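Local coordinates for protein pyroglutamyl-peptidase I (PDB 6LTQ) that probably removes the N-terminal pyroglutamyl residue from peptides, as a cysteine-type pyroglutamyl-peptidase I of a thermophilic keratin-degrading bacterium, at residues D[129-143]-D[208-221]. Numbering follows the deposited sequence. Where two conformers were deposited one is given.
Sequences VKIKAVAELLKKKKI and KAVRLILENLKEFI
Phe220 lays its ring against helix 131-140, one face beneath Val134, whose CG2 sits over the centre, 3.6 Å from the ring centroid and 14° off the normal, a CH-pi contact. With CG1 trans to the backbone N (chi1 -177°), the valine keeps CG2 over the ring and sends CG1 to Ile213 CG1, 3.8 Å away. Leu137 CD1 meets the ring at its edge, near CZ, and also touches the carboxamide of Asn216. That amide is held in turn by a nearly straight bond from Asn216 ND2 to a lone pair of Leu212 O (2.8 Å). On the other face of the ring lies the backbone O of Asn216, offset toward the rim. An alanine in place of Phe220 would probably open a gap beneath Val134 CG2 and leave Leu137 CD1 free to shift. The backbone fastens the same end: Lys130 N, at the N-cap position, donates almost linearly to Phe220 O (2.9 Å). At the far end, Ile143 CD1 packs on Leu212 CD1 (3.7 Å) and against Ala209, while two waters accept from Lys208 NZ and donate to Lys141 O, one of the latter bonds being weak. The axes of 131-140 and 208-215 cross at 126°, helix-helix packing on one flank of the central mixed sheet of this alpha/beta fold, and the C-terminal residues fold back onto the start of helix 131-140. Ile131 and Ala135 rest on strand 90-97, Ile213 on strand 175-181, and Val210 and Leu214 on strands 77-83 and 15-22.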
ATOM      1  N   VAL D 129     -26.123 -13.947   0.565  1.00 16.35           N
ATOM      2  CA  VAL D 129     -26.052 -13.680  -0.869  1.00 19.40           C
ATOM      3  C   VAL D 129     -24.826 -14.383  -1.441  1.00 23.85           C
ATOM      4  O   VAL D 129     -23.791 -14.522  -0.773  1.00 22.89           O
ATOM      5  CB  VAL D 129     -25.994 -12.157  -1.116  1.00 24.12           C
ATOM      6  CG1 VAL D 129     -25.833 -11.812  -2.596  1.00 25.49           C
ATOM      7  CG2 VAL D 129     -27.219 -11.462  -0.524  1.00 17.96           C
ATOM      8  N   LYS D 130     -24.939 -14.841  -2.688  1.00 17.42           N
ATOM      9  CA  LYS D 130     -23.844 -15.535  -3.365  1.00 17.31           C
ATOM     10  C   LYS D 130     -22.786 -14.505  -3.759  1.00 18.40           C
ATOM     11  O   LYS D 130     -22.696 -14.048  -4.899  1.00 16.75           O
ATOM     12  CB  LYS D 130     -24.357 -16.297  -4.571  1.00 24.56           C
ATOM     13  CG  LYS D 130     -25.407 -17.345  -4.224  1.00 35.23           C
ATOM     14  CD  LYS D 130     -25.978 -17.953  -5.490  1.00 27.22           C
ATOM     15  CE  LYS D 130     -25.052 -19.025  -6.048  1.00 47.51           C
ATOM     16  NZ  LYS D 130     -25.445 -20.397  -5.607  1.00 70.18           N
ATOM     17  N   ILE D 131     -21.973 -14.121  -2.775  1.00 18.97           N
ATOM     18  CA  ILE D 131     -21.142 -12.938  -2.944  1.00 19.51           C
ATOM     19  C   ILE D 131     -20.026 -13.176  -3.961  1.00 18.43           C
ATOM     20  O   ILE D 131     -19.638 -12.249  -4.690  1.00 17.48           O
ATOM     21  CB  ILE D 131     -20.621 -12.477  -1.569  1.00 18.89           C
ATOM     22  CG1 ILE D 131     -19.910 -11.124  -1.673  1.00 17.70           C
ATOM     23  CG2 ILE D 131     -19.746 -13.543  -0.891  1.00 21.77           C
ATOM     24  CD1 ILE D 131     -19.659 -10.497  -0.292  1.00 15.05           C
ATOM     25  N   LYS D 132     -19.507 -14.406  -4.066  1.00 18.69           N
ATOM     26  CA  LYS D 132     -18.467 -14.652  -5.063  1.00 24.83           C
ATOM     27  C   LYS D 132     -19.021 -14.522  -6.472  1.00 31.19           C
ATOM     28  O   LYS D 132     -18.320 -14.057  -7.386  1.00 19.85           O
ATOM     29  CB  LYS D 132     -17.856 -16.046  -4.882  1.00 27.29           C
ATOM     30  CG  LYS D 132     -17.165 -16.261  -3.554  1.00 35.31           C
ATOM     31  CD  LYS D 132     -15.928 -15.412  -3.403  1.00 43.35           C
ATOM     32  CE  LYS D 132     -14.704 -16.202  -3.816  1.00 50.30           C
ATOM     33  NZ  LYS D 132     -14.736 -17.565  -3.223  1.00 39.47           N
ATOM     34  N   ALA D 133     -20.281 -14.918  -6.667  1.00 25.57           N
ATOM     35  CA  ALA D 133     -20.907 -14.753  -7.971  1.00 23.03           C
ATOM     36  C   ALA D 133     -21.109 -13.278  -8.320  1.00 19.40           C
ATOM     37  O   ALA D 133     -21.016 -12.910  -9.499  1.00 19.00           O
ATOM     38  CB  ALA D 133     -22.242 -15.513  -8.015  1.00 27.35           C
ATOM     39  N   VAL D 134     -21.394 -12.424  -7.335  1.00 18.00           N
ATOM     40  CA  VAL D 134     -21.469 -10.991  -7.615  1.00 15.97           C
ATOM     41  C   VAL D 134     -20.111 -10.489  -8.102  1.00 20.63           C
ATOM     42  O   VAL D 134     -20.008  -9.816  -9.132  1.00 17.06           O
ATOM     43  CB  VAL D 134     -21.931 -10.208  -6.373  1.00 17.57           C
ATOM     44  CG1 VAL D 134     -22.070  -8.703  -6.698  1.00 14.60           C
ATOM     45  CG2 VAL D 134     -23.242 -10.757  -5.826  1.00 18.72           C
ATOM     46  N   ALA D 135     -19.050 -10.841  -7.365  1.00 17.40           N
ATOM     47  CA  ALA D 135     -17.704 -10.406  -7.742  1.00 21.88           C
ATOM     48  C   ALA D 135     -17.339 -10.914  -9.120  1.00 25.11           C
ATOM     49  O   ALA D 135     -16.761 -10.180  -9.930  1.00 17.16           O
ATOM     50  CB  ALA D 135     -16.678 -10.888  -6.711  1.00 14.07           C
ATOM     51  N   GLU D 136     -17.686 -12.166  -9.414  1.00 23.41           N
ATOM     52  CA  GLU D 136     -17.337 -12.725 -10.708  1.00 25.04           C
ATOM     53  C   GLU D 136     -18.099 -12.031 -11.833  1.00 20.92           C
ATOM     54  O   GLU D 136     -17.539 -11.785 -12.901  1.00 21.90           O
ATOM     55  CB  GLU D 136     -17.602 -14.226 -10.713  1.00 28.98           C
ATOM     56  CG  GLU D 136     -16.347 -15.040 -10.476  1.00 49.24           C
ATOM     57  CD  GLU D 136     -15.437 -15.049 -11.702  1.00 74.58           C
ATOM     58  OE1 GLU D 136     -15.309 -16.114 -12.343  1.00 78.67           O
ATOM     59  OE2 GLU D 136     -14.856 -13.989 -12.023  1.00 64.41           O
ATOM     60  N   LEU D 137     -19.370 -11.691 -11.600  1.00 17.67           N
ATOM     61  CA  LEU D 137     -20.152 -10.971 -12.607  1.00 22.79           C
ATOM     62  C   LEU D 137     -19.552  -9.606 -12.902  1.00 18.92           C
ATOM     63  O   LEU D 137     -19.401  -9.218 -14.071  1.00 17.52           O
ATOM     64  CB  LEU D 137     -21.598 -10.791 -12.139  1.00 19.49           C
ATOM     65  CG  LEU D 137     -22.502 -10.201 -13.233  1.00 22.85           C
ATOM     66  CD1 LEU D 137     -23.779 -11.026 -13.347  1.00 29.22           C
ATOM     67  CD2 LEU D 137     -22.837  -8.766 -12.973  1.00 23.01           C
ATOM     68  N   LEU D 138     -19.223  -8.846 -11.852  1.00 18.14           N
ATOM     69  CA  LEU D 138     -18.652  -7.516 -12.045  1.00 15.81           C
ATOM     70  C   LEU D 138     -17.330  -7.573 -12.815  1.00 19.63           C
ATOM     71  O   LEU D 138     -17.132  -6.815 -13.777  1.00 18.09           O
ATOM     72  CB  LEU D 138     -18.457  -6.840 -10.694  1.00 17.03           C
ATOM     73  CG  LEU D 138     -19.779  -6.474 -10.005  1.00 15.26           C
ATOM     74  CD1 LEU D 138     -19.524  -5.940  -8.609  1.00 15.03           C
ATOM     75  CD2 LEU D 138     -20.547  -5.456 -10.854  1.00 17.82           C
ATOM     76  N   LYS D 139     -16.452  -8.517 -12.461  1.00 16.28           N
ATOM     77  CA  LYS D 139     -15.169  -8.620 -13.165  1.00 16.50           C
ATOM     78  C   LYS D 139     -15.387  -8.983 -14.625  1.00 18.17           C
ATOM     79  O   LYS D 139     -14.732  -8.440 -15.526  1.00 18.20           O
ATOM     80  CB  LYS D 139     -14.253  -9.674 -12.529  1.00 14.73           C
ATOM     81  CG  LYS D 139     -13.742  -9.406 -11.097  1.00 22.24           C
ATOM     82  CD  LYS D 139     -13.024 -10.666 -10.601  1.00 25.79           C
ATOM     83  CE  LYS D 139     -12.713 -10.573  -9.124  1.00 25.80           C
ATOM     84  NZ  LYS D 139     -11.546  -9.656  -8.903  1.00 19.69           N
ATOM     85  N   LYS D 140     -16.363  -9.852 -14.886  1.00 18.64           N
ATOM     86  CA  LYS D 140     -16.538 -10.316 -16.251  1.00 20.78           C
ATOM     87  C   LYS D 140     -17.057  -9.187 -17.105  1.00 19.05           C
ATOM     88  O   LYS D 140     -16.881  -9.158 -18.329  1.00 21.52           O
ATOM     89  CB  LYS D 140     -17.513 -11.447 -16.191  1.00 22.62           C
ATOM     90  CG  LYS D 140     -16.845 -12.684 -16.616  1.00 41.69           C
ATOM     91  CD  LYS D 140     -15.529 -12.626 -15.603  1.00 65.43           C
ATOM     92  CE  LYS D 140     -14.469 -13.699 -16.027  1.00 72.75           C
ATOM     93  NZ  LYS D 140     -14.668 -15.226 -16.162  1.00 71.05           N
ATOM     94  N   LYS D 141     -17.731  -8.242 -16.456  1.00 16.87           N
ATOM     95  CA  LYS D 141     -18.163  -6.994 -17.081  1.00 18.88           C
ATOM     96  C   LYS D 141     -17.093  -5.895 -17.026  1.00 24.04           C
ATOM     97  O   LYS D 141     -17.415  -4.708 -17.207  1.00 21.20           O
ATOM     98  CB  LYS D 141     -19.423  -6.457 -16.394  1.00 20.69           C
ATOM     99  CG  LYS D 141     -20.602  -7.429 -16.436  1.00 25.95           C
ATOM    100  CD  LYS D 141     -21.109  -7.616 -17.861  1.00 28.55           C
ATOM    101  CE  LYS D 141     -22.287  -8.589 -17.861  1.00 43.46           C
ATOM    102  NZ  LYS D 141     -22.940  -8.691 -19.188  1.00 39.85           N
ATOM    103  N   LYS D 142     -15.850  -6.267 -16.701  1.00 22.43           N
ATOM    104  CA  LYS D 142     -14.672  -5.387 -16.745  1.00 19.63           C
ATOM    105  C   LYS D 142     -14.668  -4.332 -15.641  1.00 20.41           C
ATOM    106  O   LYS D 142     -14.108  -3.240 -15.814  1.00 19.36           O
ATOM    107  CB  LYS D 142     -14.519  -4.716 -18.114  1.00 18.14           C
ATOM    108  CG  LYS D 142     -14.505  -5.715 -19.283  1.00 21.85           C
ATOM    109  CD  LYS D 142     -14.303  -4.985 -20.599  1.00 27.19           C
ATOM    110  CE  LYS D 142     -14.575  -5.902 -21.777  1.00 37.64           C
ATOM    111  NZ  LYS D 142     -13.672  -7.080 -21.771  1.00 58.75           N
ATOM    112  N   ILE D 143     -15.273  -4.634 -14.501  1.00 15.27           N
ATOM    113  CA  ILE D 143     -15.297  -3.713 -13.373  1.00 14.59           C
ATOM    114  C   ILE D 143     -14.468  -4.312 -12.246  1.00 10.78           C
ATOM    115  O   ILE D 143     -14.790  -5.411 -11.763  1.00 14.12           O
ATOM    116  CB  ILE D 143     -16.734  -3.417 -12.915  1.00 16.49           C
ATOM    117  CG1 ILE D 143     -17.550  -2.847 -14.087  1.00 22.30           C
ATOM    118  CG2 ILE D 143     -16.723  -2.438 -11.767  1.00 18.39           C
ATOM    119  CD1 ILE D 143     -18.996  -2.454 -13.715  1.00 19.49           C
ATOM    120  N   LYS D 208     -22.704   2.093 -12.699  1.00 18.86           N
ATOM    121  CA  LYS D 208     -22.855   0.912 -13.533  1.00 21.23           C
ATOM    122  C   LYS D 208     -22.705  -0.364 -12.707  1.00 20.29           C
ATOM    123  O   LYS D 208     -23.453  -1.336 -12.902  1.00 15.76           O
ATOM    124  CB  LYS D 208     -21.846   0.954 -14.686  1.00 19.48           C
ATOM    125  CG  LYS D 208     -21.865  -0.292 -15.556  1.00 19.33           C
ATOM    126  CD  LYS D 208     -20.905  -0.189 -16.751  1.00 23.38           C
ATOM    127  CE  LYS D 208     -20.904  -1.467 -17.585  1.00 34.28           C
ATOM    128  NZ  LYS D 208     -20.005  -1.393 -18.783  1.00 30.01           N
ATOM    129  N   ALA D 209     -21.764  -0.380 -11.758  1.00 14.55           N
ATOM    130  CA  ALA D 209     -21.572  -1.586 -10.962  1.00 18.37           C
ATOM    131  C   ALA D 209     -22.821  -1.912 -10.148  1.00 17.63           C
ATOM    132  O   ALA D 209     -23.301  -3.051 -10.150  1.00 16.89           O
ATOM    133  CB  ALA D 209     -20.359  -1.426 -10.046  1.00 16.24           C
ATOM    134  N   VAL D 210     -23.372  -0.910  -9.460  1.00 19.90           N
ATOM    135  CA  VAL D 210     -24.556  -1.142  -8.642  1.00 15.76           C
ATOM    136  C   VAL D 210     -25.747  -1.486  -9.529  1.00 20.43           C
ATOM    137  O   VAL D 210     -26.567  -2.349  -9.183  1.00 20.44           O
ATOM    138  CB  VAL D 210     -24.825   0.076  -7.745  1.00 27.29           C
ATOM    139  CG1 VAL D 210     -26.144  -0.098  -6.984  1.00 23.26           C
ATOM    140  CG2 VAL D 210     -23.651   0.252  -6.751  1.00 16.98           C
ATOM    141  N   ARG D 211     -25.846  -0.835 -10.694  1.00 21.10           N
ATOM    142  CA  ARG D 211     -26.892  -1.160 -11.667  1.00 22.34           C
ATOM    143  C   ARG D 211     -26.827  -2.624 -12.064  1.00 23.62           C
ATOM    144  O   ARG D 211     -27.842  -3.330 -12.061  1.00 23.54           O
ATOM    145  CB  ARG D 211     -26.758  -0.196 -12.855  1.00 23.50           C
ATOM    146  CG  ARG D 211     -27.812  -0.249 -13.975  1.00 44.41           C
ATOM    147  CD  ARG D 211     -27.283  -0.132 -15.361  1.00 51.29           C
ATOM    148  NE  ARG D 211     -26.551   1.129 -15.528  1.00 66.09           N
ATOM    149  CZ  ARG D 211     -26.009   1.637 -16.643  1.00 66.02           C
ATOM    150  NH1 ARG D 211     -26.266   1.156 -17.849  1.00 72.94           N
ATOM    151  NH2 ARG D 211     -25.333   2.819 -16.544  1.00 62.72           N
ATOM    152  N   LEU D 212     -25.618  -3.123 -12.310  1.00 24.91           N
ATOM    153  CA  LEU D 212     -25.457  -4.515 -12.705  1.00 16.56           C
ATOM    154  C   LEU D 212     -25.845  -5.476 -11.590  1.00 23.90           C
ATOM    155  O   LEU D 212     -26.325  -6.585 -11.864  1.00 25.41           O
ATOM    156  CB  LEU D 212     -24.017  -4.785 -13.151  1.00 17.47           C
ATOM    157  CG  LEU D 212     -23.638  -4.289 -14.551  1.00 26.11           C
ATOM    158  CD1 LEU D 212     -22.106  -4.182 -14.705  1.00 23.07           C
ATOM    159  CD2 LEU D 212     -24.241  -5.210 -15.617  1.00 26.93           C
ATOM    160  N   ILE D 213     -25.569  -5.116 -10.335  1.00 16.90           N
ATOM    161  CA  ILE D 213     -25.988  -5.978  -9.233  1.00 19.36           C
ATOM    162  C   ILE D 213     -27.512  -6.066  -9.199  1.00 24.55           C
ATOM    163  O   ILE D 213     -28.093  -7.153  -9.089  1.00 23.76           O
ATOM    164  CB  ILE D 213     -25.426  -5.474  -7.893  1.00 20.63           C
ATOM    165  CG1 ILE D 213     -23.885  -5.549  -7.858  1.00 15.35           C
ATOM    166  CG2 ILE D 213     -26.024  -6.292  -6.736  1.00 18.57           C
ATOM    167  CD1 ILE D 213     -23.293  -4.829  -6.659  1.00 15.40           C
ATOM    168  N   LEU D 214     -28.174  -4.911  -9.306  1.00 24.13           N
ATOM    169  CA  LEU D 214     -29.635  -4.875  -9.280  1.00 25.95           C
ATOM    170  C   LEU D 214     -30.227  -5.632 -10.459  1.00 28.76           C
ATOM    171  O   LEU D 214     -31.212  -6.365 -10.299  1.00 35.20           O
ATOM    172  CB  LEU D 214     -30.118  -3.430  -9.284  1.00 25.76           C
ATOM    173  CG  LEU D 214     -29.836  -2.630  -8.014  1.00 22.78           C
ATOM    174  CD1 LEU D 214     -30.060  -1.137  -8.260  1.00 26.36           C
ATOM    175  CD2 LEU D 214     -30.659  -3.146  -6.814  1.00 20.65           C
ATOM    176  N   GLU D 215     -29.630  -5.491 -11.648  1.00 30.07           N
ATOM    177  CA  GLU D 215     -30.168  -6.160 -12.829  1.00 30.27           C
ATOM    178  C   GLU D 215     -30.027  -7.673 -12.762  1.00 40.71           C
ATOM    179  O   GLU D 215     -30.781  -8.376 -13.439  1.00 33.99           O
ATOM    180  CB  GLU D 215     -29.472  -5.675 -14.103  1.00 28.14           C
ATOM    181  CG  GLU D 215     -29.929  -4.334 -14.621  1.00 31.51           C
ATOM    182  CD  GLU D 215     -29.119  -3.876 -15.826  1.00 37.10           C
ATOM    183  OE1 GLU D 215     -28.202  -4.615 -16.240  1.00 37.79           O
ATOM    184  OE2 GLU D 215     -29.351  -2.753 -16.316  1.00 37.46           O
ATOM    185  N   ASN D 216     -29.079  -8.200 -11.984  1.00 25.69           N
ATOM    186  CA  ASN D 216     -28.796  -9.632 -12.011  1.00 31.49           C
ATOM    187  C   ASN D 216     -29.089 -10.319 -10.678  1.00 27.44           C
ATOM    188  O   ASN D 216     -28.598 -11.426 -10.435  1.00 26.44           O
ATOM    189  CB  ASN D 216     -27.344  -9.860 -12.440  1.00 26.50           C
ATOM    190  CG  ASN D 216     -27.114  -9.480 -13.883  1.00 36.04           C
ATOM    191  OD1 ASN D 216     -27.363 -10.278 -14.785  1.00 33.27           O
ATOM    192  ND2 ASN D 216     -26.651  -8.246 -14.117  1.00 25.71           N
ATOM    193  N   LEU D 217     -29.924  -9.696  -9.842  1.00 28.42           N
ATOM    194  CA  LEU D 217     -30.103 -10.120  -8.460  1.00 28.43           C
ATOM    195  C   LEU D 217     -30.547 -11.572  -8.359  1.00 33.97           C
ATOM    196  O   LEU D 217     -30.189 -12.272  -7.406  1.00 32.55           O
ATOM    197  CB  LEU D 217     -31.120  -9.207  -7.781  1.00 34.45           C
ATOM    198  CG  LEU D 217     -30.940  -8.856  -6.308  1.00 43.15           C
ATOM    199  CD1 LEU D 217     -29.469  -8.785  -5.931  1.00 28.19           C
ATOM    200  CD2 LEU D 217     -31.613  -7.533  -6.036  1.00 46.58           C
ATOM    201  N   LYS D 218     -31.346 -12.041  -9.323  1.00 33.92           N
ATOM    202  CA  LYS D 218     -31.862 -13.410  -9.274  1.00 37.60           C
ATOM    203  C   LYS D 218     -30.747 -14.428  -9.155  1.00 38.85           C
ATOM    204  O   LYS D 218     -30.892 -15.411  -8.415  1.00 43.69           O
ATOM    205  CB  LYS D 218     -32.687 -13.765 -10.517  1.00 40.65           C
ATOM    206  CG  LYS D 218     -33.975 -12.982 -10.776  1.00 65.05           C
ATOM    207  CD  LYS D 218     -33.647 -11.551 -11.066  1.00 79.44           C
ATOM    208  CE  LYS D 218     -32.688 -11.462 -12.248  1.00 90.04           C
ATOM    209  NZ  LYS D 218     -32.751 -10.164 -12.947  1.00 95.41           N
ATOM    210  N   GLU D 219     -29.627 -14.202  -9.840  1.00 31.29           N
ATOM    211  CA  GLU D 219     -28.512 -15.138  -9.844  0.61 35.41           C
ATOM    212  C   GLU D 219     -27.710 -15.120  -8.550  1.00 29.67           C
ATOM    213  O   GLU D 219     -26.750 -15.887  -8.430  1.00 33.27           O
ATOM    214  CB  GLU D 219     -27.584 -14.837 -11.019  0.61 37.61           C
ATOM    215  CG  GLU D 219     -28.294 -14.692 -12.348  0.61 42.19           C
ATOM    216  CD  GLU D 219     -28.196 -15.937 -13.216  0.61 49.36           C
ATOM    217  OE1 GLU D 219     -28.776 -16.980 -12.843  0.61 52.38           O
ATOM    218  OE2 GLU D 219     -27.535 -15.871 -14.274  0.61 54.53           O
ATOM    219  N   PHE D 220     -28.042 -14.242  -7.600  1.00 29.76           N
ATOM    220  CA  PHE D 220     -27.288 -14.145  -6.356  1.00 26.93           C
ATOM    221  C   PHE D 220     -28.076 -14.557  -5.124  1.00 26.23           C
ATOM    222  O   PHE D 220     -27.479 -14.717  -4.052  1.00 25.43           O
ATOM    223  CB  PHE D 220     -26.777 -12.709  -6.160  1.00 22.71           C
ATOM    224  CG  PHE D 220     -26.112 -12.137  -7.371  1.00 22.76           C
ATOM    225  CD1 PHE D 220     -25.168 -12.874  -8.069  1.00 22.43           C
ATOM    226  CD2 PHE D 220     -26.438 -10.866  -7.822  1.00 22.11           C
ATOM    227  CE1 PHE D 220     -24.545 -12.348  -9.184  1.00 20.78           C
ATOM    228  CE2 PHE D 220     -25.821 -10.343  -8.948  1.00 18.39           C
ATOM    229  CZ  PHE D 220     -24.880 -11.088  -9.625  1.00 24.51           C
ATOM    230  N   ILE D 221     -29.384 -14.770  -5.236  1.00 32.97           N
ATOM    231  CA  ILE D 221     -30.151 -15.150  -4.052  1.00 26.22           C
ATOM    232  C   ILE D 221     -30.905 -16.454  -4.281  1.00 46.86           C
ATOM    233  O   ILE D 221     -30.406 -17.356  -4.952  1.00 53.63           O
ATOM    234  CB  ILE D 221     -31.113 -14.047  -3.625  1.00 32.08           C
ATOM    235  CG1 ILE D 221     -32.085 -13.732  -4.757  1.00 47.85           C
ATOM    236  CG2 ILE D 221     -30.345 -12.806  -3.170  1.00 37.13           C
ATOM    237  CD1 ILE D 221     -33.195 -12.816  -4.340  1.00 47.10           C
TER
HETATM  238  O   HOH W   1     -17.309  -1.275 -17.757  1.00 38.15           O
HETATM  239  O   HOH W   2     -18.888  -4.009 -19.405  1.00 38.18           O